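Local structure of acyl-[acyl-carrier-protein]--UDP-N-acetylglucosamine O-acyltransferase (Helicobacter pylori, 1J2Z) at residues Ile155-Arg160 against Ser251-Ala256; Lys163-Ala168 against Lys175-Tyr180; Lys170-Lys175 against Glu184-Phe189. The protein catalyses the transfer of a (3R)-hydroxyacyl chain from acyl carrier protein to UDP-N-acetylglucosamine, the first step of lipid A biosynthesis. All blocks are in the same frame, centred on the assembly; numbering follows the deposited sequence.

Contact 1 (Ile155-Arg160 against Ser251-Ala256); sequences IHQFVR and SSRGVA. With SOG (octyl 1-thio-beta-D-glucopyranoside), chain B.
In the pocket that holds the octyl tail of the bound thioglucoside, Arg253 reaches across to the turn at His156-Val159. Its NH1 donates to the backbone O of Gln157 over 2.9 Å; NH1 lies in the carbonyl plane of Gln157, while the acceptor O sits 22° out of the guanidinium plane of Arg253. The arginine chain, bent at chi2 (-143°) and chi3 (59°), runs past Phe158 to the carbonyl of Gln157, with CD 3.8 Å from CB of Phe158. Residues His156 to Val159 form a type II beta turn at a corner of the left-handed parallel beta-helix, between strands 154-155 and 160-161, while Arg253 comes from the loop that follows helix 239-250. The detergent tail runs past His156 and Gln157, probably a substrate-binding residue as in relatives, whose NE2 is 3.2 Å from C3'. It ends beside the Arg253 guanidinium, C8' 3.2 Å from NH2. A water accepts from Arg253 N and can donate to Phe158 O, a second link at the backbone end of the arginine. Farther along, Arg160 NH2 packs 3.1 Å from CA of Ser251; its guanidinium is held by a salt bridge to Asp176 and a hydrogen bond to Phe247 O, and Asp176 also accepts from Ser251 OG.

Contact 2 (Lys163-Ala168 against Lys175-Tyr180); sequences KGCMIA and KDVPPY
Val177 makes the first touch of 175-180 on 163-168, its CG1 lying 3.5 Å from SG of Cys165. That branch stands anti to the backbone N (chi1 -177°), which turns it to the sulfur, while Cys165 SG lies beside its own backbone N. The valine also packs on Val183, so the apolar patch continues into strand 181-184. The CB of Pro178 is directed away from 163-168, and the chain passes on to Pro179, whose CA brings a C-H to Lys163 O, with CA and O 3.3 Å apart. The ring of Pro179 also rests on Ile244 of helix 239-250, and its carbonyl accepts from the Tyr214 hydroxyl. Here the left-handed beta-helix ends in its last coils: 163-168 contains strand 166-167, and the loop 175-180 comes one coil later, just before strand 181-184, which pairs in parallel with strand 166-167. At Tyr180 the two coils are joined by a hydrogen bond, N to Lys163 O, at 2.9 Å and 163°, with the donor nearly along the C=O axis. Tyr180 CA follows with a C-H contact to Gly164 O at 3.4 Å. The same Lys163 O lies above one face of the tyrosine ring, toward its rim. Beyond it the extended lysine chain runs alongside the phenol, both pointing the same way, with Lys163 CE 3.5 Å from Tyr180 OH.

Contact 3 (Lys170-Lys175 against Glu184-Phe189); sequences KSALGK and EGNRAF
With CG anti to the backbone N (chi1 -173°) and chi2 at 61°, Leu173 brings CD1 to 3.5 Å from CB of Ala188, the methyl that points at 170-175. In Ser171 the OG instead lies beside the backbone N (chi1 -58°), which places the hydroxyl 3.6 Å from CA of Glu184; this OG is hydrogen-bonded to Ala168 O. Between the two side chains the backbones form a single bridge, Ala172 with Arg187. Ala172 N donates to Gly185 O at 3.2 Å, the donor tilted from the carbonyl plane, and Ala188 N donates back to Ala172 O at 3.0 Å, although the position of that acceptor is less sure. The backbone angles of Arg187 fit the centre of an inverse gamma turn within the reversal from Glu184 to Phe189. A water extends the link, accepting from Gly174 N at 2.8 Å and donating to Ala188 O. The reversal joins strand 181-184 to the antiparallel strand 189-191 and lies against strand 172-173, the last of its parallel sheet in the beta-helix. Leu173 and Ala188 both pack on Val183 of strand 181-184, while Ala172 meets Lys170 of a neighbouring subunit in the trimer.

How the contacts relate
From the N terminus, the chain first passes the turn at 155-160, whose partner 251-256 comes only after the helical C-terminal part; contact 1 therefore closes a long loop, and contacts 2 and 3 both nest inside it. These two close short loops and cross, since 170-175 lies between the segments of contact 2 and 175-180 between those of contact 3, with Lys175 common to both. Together they tie the final coils of the beta-helix to strand 181-184 and its hairpin. Contact 1 then brings the loop after helix 239-250 back to the same end: Ala256 N probably hydrogen-bonds to Asp176 O of contact 2, and His156 N to Leu173 O of contact 3.

Contact 1 (Ile155-Arg160 against Ser251-Ala256)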
loop_
_atom_site.group_PDB
_atom_site.type_symbol
_atom_site.label_atom_id
_atom_site.label_comp_id
_atom_site.label_asym_id
_atom_site.label_seq_id
_atom_site.Cartn_x
_atom_site.Cartn_y
_atom_site.Cartn_z
ATOM N N ILE A 155 -9.936 -6.750 3.251
ATOM C CA ILE A 155 -11.023 -7.540 3.825
ATOM C C ILE A 155 -11.828 -6.571 4.679
ATOM O O ILE A 155 -11.268 -5.891 5.542
ATOM C CB ILE A 155 -10.497 -8.676 4.733
ATOM C CG1 ILE A 155 -9.425 -9.493 4.001
ATOM C CG2 ILE A 155 -11.656 -9.578 5.158
ATOM C CD1 ILE A 155 -9.912 -10.212 2.769
ATOM N N HIS A 156 -13.132 -6.503 4.434
ATOM C CA HIS A 156 -13.996 -5.586 5.172
ATOM C C HIS A 156 -14.360 -6.091 6.566
ATOM O O HIS A 156 -14.213 -7.271 6.867
ATOM C CB HIS A 156 -15.267 -5.299 4.368
ATOM C CG HIS A 156 -15.004 -4.739 3.004
ATOM N ND1 HIS A 156 -13.964 -3.873 2.743
ATOM C CD2 HIS A 156 -15.660 -4.902 1.830
ATOM C CE1 HIS A 156 -13.988 -3.529 1.468
ATOM N NE2 HIS A 156 -15.009 -4.139 0.891
ATOM N N GLN A 157 -14.852 -5.180 7.402
ATOM C CA GLN A 157 -15.208 -5.484 8.782
ATOM C C GLN A 157 -16.165 -6.662 8.970
ATOM O O GLN A 157 -17.091 -6.861 8.193
ATOM C CB GLN A 157 -15.807 -4.238 9.447
ATOM C CG GLN A 157 -17.226 -3.913 8.987
ATOM C CD GLN A 157 -17.744 -2.600 9.538
ATOM O OE1 GLN A 157 -17.572 -2.296 10.718
ATOM N NE2 GLN A 157 -18.394 -1.819 8.688
ATOM N N PHE A 158 -15.922 -7.430 10.024
ATOM C CA PHE A 158 -16.746 -8.581 10.379
ATOM C C PHE A 158 -16.719 -9.758 9.416
ATOM O O PHE A 158 -17.464 -10.716 9.597
ATOM C CB PHE A 158 -18.200 -8.144 10.612
ATOM C CG PHE A 158 -18.379 -7.273 11.820
ATOM C CD1 PHE A 158 -18.498 -5.897 11.691
ATOM C CD2 PHE A 158 -18.374 -7.831 13.095
ATOM C CE1 PHE A 158 -18.606 -5.082 12.816
ATOM C CE2 PHE A 158 -18.480 -7.029 14.225
ATOM C CZ PHE A 158 -18.596 -5.652 14.087
ATOM N N VAL A 159 -15.868 -9.703 8.399
ATOM C CA VAL A 159 -15.794 -10.816 7.464
ATOM C C VAL A 159 -15.121 -12.003 8.143
ATOM O O VAL A 159 -14.223 -11.829 8.970
ATOM C CB VAL A 159 -14.998 -10.446 6.195
ATOM C CG1 VAL A 159 -14.606 -11.712 5.429
ATOM C CG2 VAL A 159 -15.843 -9.547 5.305
ATOM N N ARG A 160 -15.563 -13.209 7.806
ATOM C CA ARG A 160 -14.970 -14.409 8.383
ATOM C C ARG A 160 -14.494 -15.331 7.272
ATOM O O ARG A 160 -15.244 -15.638 6.351
ATOM C CB ARG A 160 -15.984 -15.149 9.257
ATOM C CG ARG A 160 -16.521 -14.353 10.445
ATOM C CD ARG A 160 -17.524 -15.198 11.221
ATOM N NE ARG A 160 -18.495 -15.795 10.311
ATOM C CZ ARG A 160 -19.015 -17.009 10.460
ATOM N NH1 ARG A 160 -18.661 -17.765 11.491
ATOM N NH2 ARG A 160 -19.877 -17.472 9.565
ATOM N N SER A 251 -22.997 -17.228 9.874
ATOM C CA SER A 251 -22.624 -16.025 9.135
ATOM C C SER A 251 -23.446 -14.775 9.462
ATOM O O SER A 251 -24.671 -14.828 9.542
ATOM C CB SER A 251 -22.708 -16.297 7.635
ATOM O OG SER A 251 -22.329 -15.149 6.904
ATOM N N SER A 252 -22.752 -13.651 9.632
ATOM C CA SER A 252 -23.389 -12.371 9.932
ATOM C C SER A 252 -23.506 -11.521 8.676
ATOM O O SER A 252 -24.555 -10.944 8.392
ATOM C CB SER A 252 -22.578 -11.596 10.977
ATOM O OG SER A 252 -22.781 -12.111 12.280
ATOM N N ARG A 253 -22.416 -11.442 7.923
ATOM C CA ARG A 253 -22.403 -10.650 6.701
ATOM C C ARG A 253 -22.931 -11.428 5.512
ATOM O O ARG A 253 -23.120 -10.870 4.436
ATOM C CB ARG A 253 -20.983 -10.166 6.409
ATOM C CG ARG A 253 -20.377 -9.382 7.551
ATOM C CD ARG A 253 -19.525 -8.256 7.039
ATOM N NE ARG A 253 -20.308 -7.342 6.217
ATOM C CZ ARG A 253 -19.816 -6.252 5.642
ATOM N NH1 ARG A 253 -18.537 -5.937 5.803
ATOM N NH2 ARG A 253 -20.602 -5.478 4.906
ATOM N N GLY A 254 -23.176 -12.717 5.714
ATOM C CA GLY A 254 -23.665 -13.548 4.631
ATOM C C GLY A 254 -22.488 -14.240 3.974
ATOM O O GLY A 254 -21.346 -13.815 4.133
ATOM N N VAL A 255 -22.761 -15.308 3.236
ATOM C CA VAL A 255 -21.712 -16.056 2.565
ATOM C C VAL A 255 -21.455 -15.505 1.171
ATOM O O VAL A 255 -22.375 -15.050 0.495
ATOM C CB VAL A 255 -22.088 -17.542 2.471
ATOM C CG1 VAL A 255 -21.059 -18.296 1.654
ATOM C CG2 VAL A 255 -22.180 -18.126 3.870
ATOM N N ALA A 256 -20.197 -15.551 0.751
ATOM C CA ALA A 256 -19.806 -15.047 -0.558
ATOM C C ALA A 256 -20.514 -15.769 -1.697
ATOM O O ALA A 256 -21.008 -16.885 -1.537
ATOM C CB ALA A 256 -18.299 -15.165 -0.728
HETATM C C1 SOG B . -11.948 0.133 10.163
HETATM C C2 SOG B . -11.550 0.163 11.660
HETATM C C3 SOG B . -10.165 0.810 11.808
HETATM C C4 SOG B . -9.163 -0.024 11.003
HETATM C C5 SOG B . -9.596 -0.036 9.514
HETATM C C6 SOG B . -8.638 -0.875 8.680
HETATM C "C1'" SOG B . -14.010 0.073 8.936
HETATM C "C2'" SOG B . -14.326 -1.043 7.959
HETATM C "C3'" SOG B . -15.662 -0.813 7.277
HETATM C "C4'" SOG B . -15.988 -1.931 6.298
HETATM C "C5'" SOG B . -17.330 -1.694 5.619
HETATM C "C6'" SOG B . -17.586 -2.733 4.548
HETATM C "C7'" SOG B . -18.915 -2.509 3.864
HETATM C "C8'" SOG B . -19.141 -3.558 2.801
HETATM S S1 SOG B . -13.232 -0.487 10.001
HETATM O O2 SOG B . -12.511 0.899 12.406
HETATM O O3 SOG B . -9.787 0.832 13.169
HETATM O O4 SOG B . -7.866 0.534 11.124
HETATM O O5 SOG B . -10.936 -0.596 9.412
HETATM O O6 SOG B . -7.524 -0.094 8.291
HETATM O O HOH W 1 -19.965 -12.627 9.044
#

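Contact 2 (Lys163-Ala168 against Lys175-Tyr180)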
loop_
_atom_site.group_PDB
_atom_site.type_symbol
_atom_site.label_atom_id
_atom_site.label_comp_id
_atom_site.label_asym_id
_atom_site.label_seq_id
_atom_site.Cartn_x
_atom_site.Cartn_y
_atom_site.Cartn_z
ATOM N N LYS A 163 -11.190 -22.120 7.574
ATOM C CA LYS A 163 -9.967 -22.886 7.370
ATOM C C LYS A 163 -9.688 -23.275 5.921
ATOM O O LYS A 163 -10.604 -23.528 5.144
ATOM C CB LYS A 163 -10.024 -24.156 8.224
ATOM C CG LYS A 163 -8.874 -25.130 8.010
ATOM C CD LYS A 163 -9.133 -26.427 8.780
ATOM C CE LYS A 163 -7.948 -27.376 8.708
ATOM N NZ LYS A 163 -8.231 -28.651 9.433
ATOM N N GLY A 164 -8.405 -23.309 5.577
ATOM C CA GLY A 164 -7.971 -23.709 4.252
ATOM C C GLY A 164 -8.378 -22.894 3.043
ATOM O O GLY A 164 -8.369 -23.416 1.928
ATOM N N CYS A 165 -8.717 -21.624 3.233
ATOM C CA CYS A 165 -9.118 -20.790 2.108
ATOM C C CYS A 165 -7.969 -20.050 1.447
ATOM O O CYS A 165 -6.933 -19.785 2.060
ATOM C CB CYS A 165 -10.170 -19.770 2.541
ATOM S SG CYS A 165 -11.791 -20.471 2.870
ATOM N N MET A 166 -8.162 -19.723 0.177
ATOM C CA MET A 166 -7.164 -18.978 -0.570
ATOM C C MET A 166 -7.848 -17.769 -1.182
ATOM O O MET A 166 -8.864 -17.905 -1.859
ATOM C CB MET A 166 -6.552 -19.837 -1.677
ATOM C CG MET A 166 -5.431 -19.139 -2.436
ATOM S SD MET A 166 -4.618 -20.223 -3.626
ATOM C CE MET A 166 -3.506 -21.137 -2.540
ATOM N N ILE A 167 -7.297 -16.587 -0.937
ATOM C CA ILE A 167 -7.862 -15.362 -1.483
ATOM C C ILE A 167 -6.842 -14.723 -2.416
ATOM O O ILE A 167 -5.731 -14.387 -1.999
ATOM C CB ILE A 167 -8.210 -14.367 -0.365
ATOM C CG1 ILE A 167 -9.046 -15.065 0.700
ATOM C CG2 ILE A 167 -8.988 -13.185 -0.937
ATOM C CD1 ILE A 167 -9.432 -14.167 1.827
ATOM N N ALA A 168 -7.221 -14.562 -3.679
ATOM C CA ALA A 168 -6.337 -13.967 -4.678
ATOM C C ALA A 168 -5.974 -12.526 -4.336
ATOM O O ALA A 168 -6.717 -11.835 -3.646
ATOM C CB ALA A 168 -6.994 -14.025 -6.054
ATOM N N LYS A 175 -17.805 -10.533 2.211
ATOM C CA LYS A 175 -18.634 -11.623 2.707
ATOM C C LYS A 175 -17.799 -12.786 3.231
ATOM O O LYS A 175 -16.606 -12.887 2.942
ATOM C CB LYS A 175 -19.577 -12.116 1.607
ATOM C CG LYS A 175 -20.682 -11.131 1.248
ATOM C CD LYS A 175 -21.695 -11.782 0.321
ATOM C CE LYS A 175 -22.864 -10.857 0.027
ATOM N NZ LYS A 175 -23.869 -11.518 -0.855
ATOM N N ASP A 176 -18.436 -13.660 4.004
ATOM C CA ASP A 176 -17.768 -14.821 4.584
ATOM C C ASP A 176 -17.418 -15.871 3.541
ATOM O O ASP A 176 -18.101 -16.010 2.522
ATOM C CB ASP A 176 -18.658 -15.468 5.647
ATOM C CG ASP A 176 -18.889 -14.570 6.843
ATOM O OD1 ASP A 176 -18.306 -13.463 6.897
ATOM O OD2 ASP A 176 -19.657 -14.980 7.737
ATOM N N VAL A 177 -16.358 -16.623 3.809
ATOM C CA VAL A 177 -15.918 -17.668 2.900
ATOM C C VAL A 177 -15.836 -19.002 3.636
ATOM O O VAL A 177 -15.068 -19.150 4.584
ATOM C CB VAL A 177 -14.536 -17.345 2.308
ATOM C CG1 VAL A 177 -14.141 -18.419 1.308
ATOM C CG2 VAL A 177 -14.561 -15.969 1.648
ATOM N N PRO A 178 -16.627 -19.996 3.196
ATOM C CA PRO A 178 -16.649 -21.324 3.813
ATOM C C PRO A 178 -15.317 -22.045 3.641
ATOM O O PRO A 178 -14.521 -21.703 2.764
ATOM C CB PRO A 178 -17.793 -22.016 3.083
ATOM C CG PRO A 178 -17.681 -21.441 1.701
ATOM C CD PRO A 178 -17.480 -19.966 1.994
ATOM N N PRO A 179 -15.060 -23.064 4.471
ATOM C CA PRO A 179 -13.803 -23.813 4.390
ATOM C C PRO A 179 -13.373 -24.374 3.034
ATOM O O PRO A 179 -14.192 -24.804 2.221
ATOM C CB PRO A 179 -13.971 -24.905 5.454
ATOM C CG PRO A 179 -15.442 -25.007 5.652
ATOM C CD PRO A 179 -15.919 -23.589 5.547
ATOM N N TYR A 180 -12.063 -24.330 2.808
ATOM C CA TYR A 180 -11.431 -24.844 1.598
ATOM C C TYR A 180 -11.808 -24.193 0.266
ATOM O O TYR A 180 -11.637 -24.801 -0.791
ATOM C CB TYR A 180 -11.661 -26.357 1.525
ATOM C CG TYR A 180 -11.161 -27.084 2.754
ATOM C CD1 TYR A 180 -12.048 -27.610 3.695
ATOM C CD2 TYR A 180 -9.792 -27.220 2.993
ATOM C CE1 TYR A 180 -11.579 -28.251 4.845
ATOM C CE2 TYR A 180 -9.316 -27.855 4.132
ATOM C CZ TYR A 180 -10.211 -28.367 5.053
ATOM O OH TYR A 180 -9.726 -28.990 6.181
#

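Contact 3 (Lys170-Lys175 against Glu184-Phe189)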
loop_
_atom_site.group_PDB
_atom_site.type_symbol
_atom_site.label_atom_id
_atom_site.label_comp_id
_atom_site.label_asym_id
_atom_site.label_seq_id
_atom_site.Cartn_x
_atom_site.Cartn_y
_atom_site.Cartn_z
ATOM N N LYS A 170 -5.227 -8.445 -4.696
ATOM C CA LYS A 170 -6.050 -7.338 -5.178
ATOM C C LYS A 170 -7.558 -7.557 -5.080
ATOM O O LYS A 170 -8.324 -6.969 -5.839
ATOM C CB LYS A 170 -5.678 -6.988 -6.624
ATOM C CG LYS A 170 -4.462 -6.084 -6.740
ATOM C CD LYS A 170 -4.213 -5.682 -8.180
ATOM C CE LYS A 170 -3.222 -4.531 -8.266
ATOM N NZ LYS A 170 -3.780 -3.281 -7.673
ATOM N N SER A 171 -7.991 -8.395 -4.147
ATOM C CA SER A 171 -9.419 -8.634 -3.987
ATOM C C SER A 171 -9.974 -7.717 -2.907
ATOM O O SER A 171 -9.227 -7.144 -2.111
ATOM C CB SER A 171 -9.683 -10.086 -3.580
ATOM O OG SER A 171 -9.153 -10.996 -4.521
ATOM N N ALA A 172 -11.295 -7.579 -2.895
ATOM C CA ALA A 172 -11.994 -6.779 -1.900
ATOM C C ALA A 172 -13.098 -7.720 -1.433
ATOM O O ALA A 172 -14.069 -7.947 -2.152
ATOM C CB ALA A 172 -12.586 -5.523 -2.538
ATOM N N LEU A 173 -12.936 -8.284 -0.239
ATOM C CA LEU A 173 -13.906 -9.240 0.289
ATOM C C LEU A 173 -14.856 -8.636 1.317
ATOM O O LEU A 173 -14.426 -8.092 2.339
ATOM C CB LEU A 173 -13.165 -10.437 0.898
ATOM C CG LEU A 173 -13.980 -11.644 1.373
ATOM C CD1 LEU A 173 -14.757 -12.258 0.198
ATOM C CD2 LEU A 173 -13.030 -12.678 1.976
ATOM N N GLY A 174 -16.154 -8.742 1.037
ATOM C CA GLY A 174 -17.157 -8.207 1.938
ATOM C C GLY A 174 -18.090 -9.267 2.500
ATOM O O GLY A 174 -19.056 -8.946 3.190
ATOM N N LYS A 175 -17.805 -10.533 2.211
ATOM C CA LYS A 175 -18.634 -11.623 2.707
ATOM C C LYS A 175 -17.799 -12.786 3.231
ATOM O O LYS A 175 -16.606 -12.887 2.942
ATOM C CB LYS A 175 -19.577 -12.116 1.607
ATOM C CG LYS A 175 -20.682 -11.131 1.248
ATOM C CD LYS A 175 -21.695 -11.782 0.321
ATOM C CE LYS A 175 -22.864 -10.857 0.027
ATOM N NZ LYS A 175 -23.869 -11.518 -0.855
ATOM N N GLU A 184 -11.684 -14.619 -5.274
ATOM C CA GLU A 184 -11.014 -13.648 -6.131
ATOM C C GLU A 184 -11.999 -12.609 -6.665
ATOM O O GLU A 184 -13.201 -12.867 -6.740
ATOM C CB GLU A 184 -10.352 -14.384 -7.295
ATOM C CG GLU A 184 -9.653 -13.499 -8.306
ATOM C CD GLU A 184 -8.948 -14.306 -9.382
ATOM O OE1 GLU A 184 -9.632 -15.053 -10.115
ATOM O OE2 GLU A 184 -7.707 -14.195 -9.489
ATOM N N GLY A 185 -11.488 -11.435 -7.027
ATOM C CA GLY A 185 -12.340 -10.392 -7.573
ATOM C C GLY A 185 -12.485 -9.168 -6.696
ATOM O O GLY A 185 -12.324 -9.250 -5.478
ATOM N N ASN A 186 -12.787 -8.024 -7.308
ATOM C CA ASN A 186 -12.957 -6.805 -6.531
ATOM C C ASN A 186 -14.009 -7.172 -5.503
ATOM O O ASN A 186 -13.684 -7.391 -4.341
ATOM C CB ASN A 186 -13.435 -5.647 -7.407
ATOM C CG ASN A 186 -12.995 -4.298 -6.867
ATOM O OD1 ASN A 186 -13.355 -3.913 -5.754
ATOM N ND2 ASN A 186 -12.203 -3.577 -7.653
ATOM N N ARG A 187 -15.269 -7.252 -5.918
ATOM C CA ARG A 187 -16.303 -7.670 -4.985
ATOM C C ARG A 187 -16.155 -9.189 -5.040
ATOM O O ARG A 187 -16.893 -9.884 -5.739
ATOM C CB ARG A 187 -17.686 -7.229 -5.465
ATOM C CG ARG A 187 -18.652 -6.969 -4.319
ATOM C CD ARG A 187 -19.952 -6.308 -4.766
ATOM N NE ARG A 187 -20.951 -7.269 -5.230
ATOM C CZ ARG A 187 -20.964 -7.826 -6.435
ATOM N NH1 ARG A 187 -20.027 -7.523 -7.325
ATOM N NH2 ARG A 187 -21.918 -8.692 -6.749
ATOM N N ALA A 188 -15.153 -9.677 -4.315
ATOM C CA ALA A 188 -14.791 -11.091 -4.249
ATOM C C ALA A 188 -15.922 -12.115 -4.185
ATOM O O ALA A 188 -16.936 -11.902 -3.520
ATOM C CB ALA A 188 -13.836 -11.310 -3.079
ATOM N N PHE A 189 -15.716 -13.235 -4.877
ATOM C CA PHE A 189 -16.675 -14.341 -4.923
ATOM C C PHE A 189 -15.905 -15.664 -4.967
ATOM O O PHE A 189 -14.713 -15.681 -5.277
ATOM C CB PHE A 189 -17.569 -14.214 -6.162
ATOM C CG PHE A 189 -16.808 -14.204 -7.460
ATOM C CD1 PHE A 189 -16.358 -15.392 -8.031
ATOM C CD2 PHE A 189 -16.512 -13.003 -8.098
ATOM C CE1 PHE A 189 -15.621 -15.382 -9.219
ATOM C CE2 PHE A 189 -15.777 -12.982 -9.285
ATOM C CZ PHE A 189 -15.330 -14.175 -9.845
HETATM O O HOH W 2 -17.340 -9.749 -1.246
#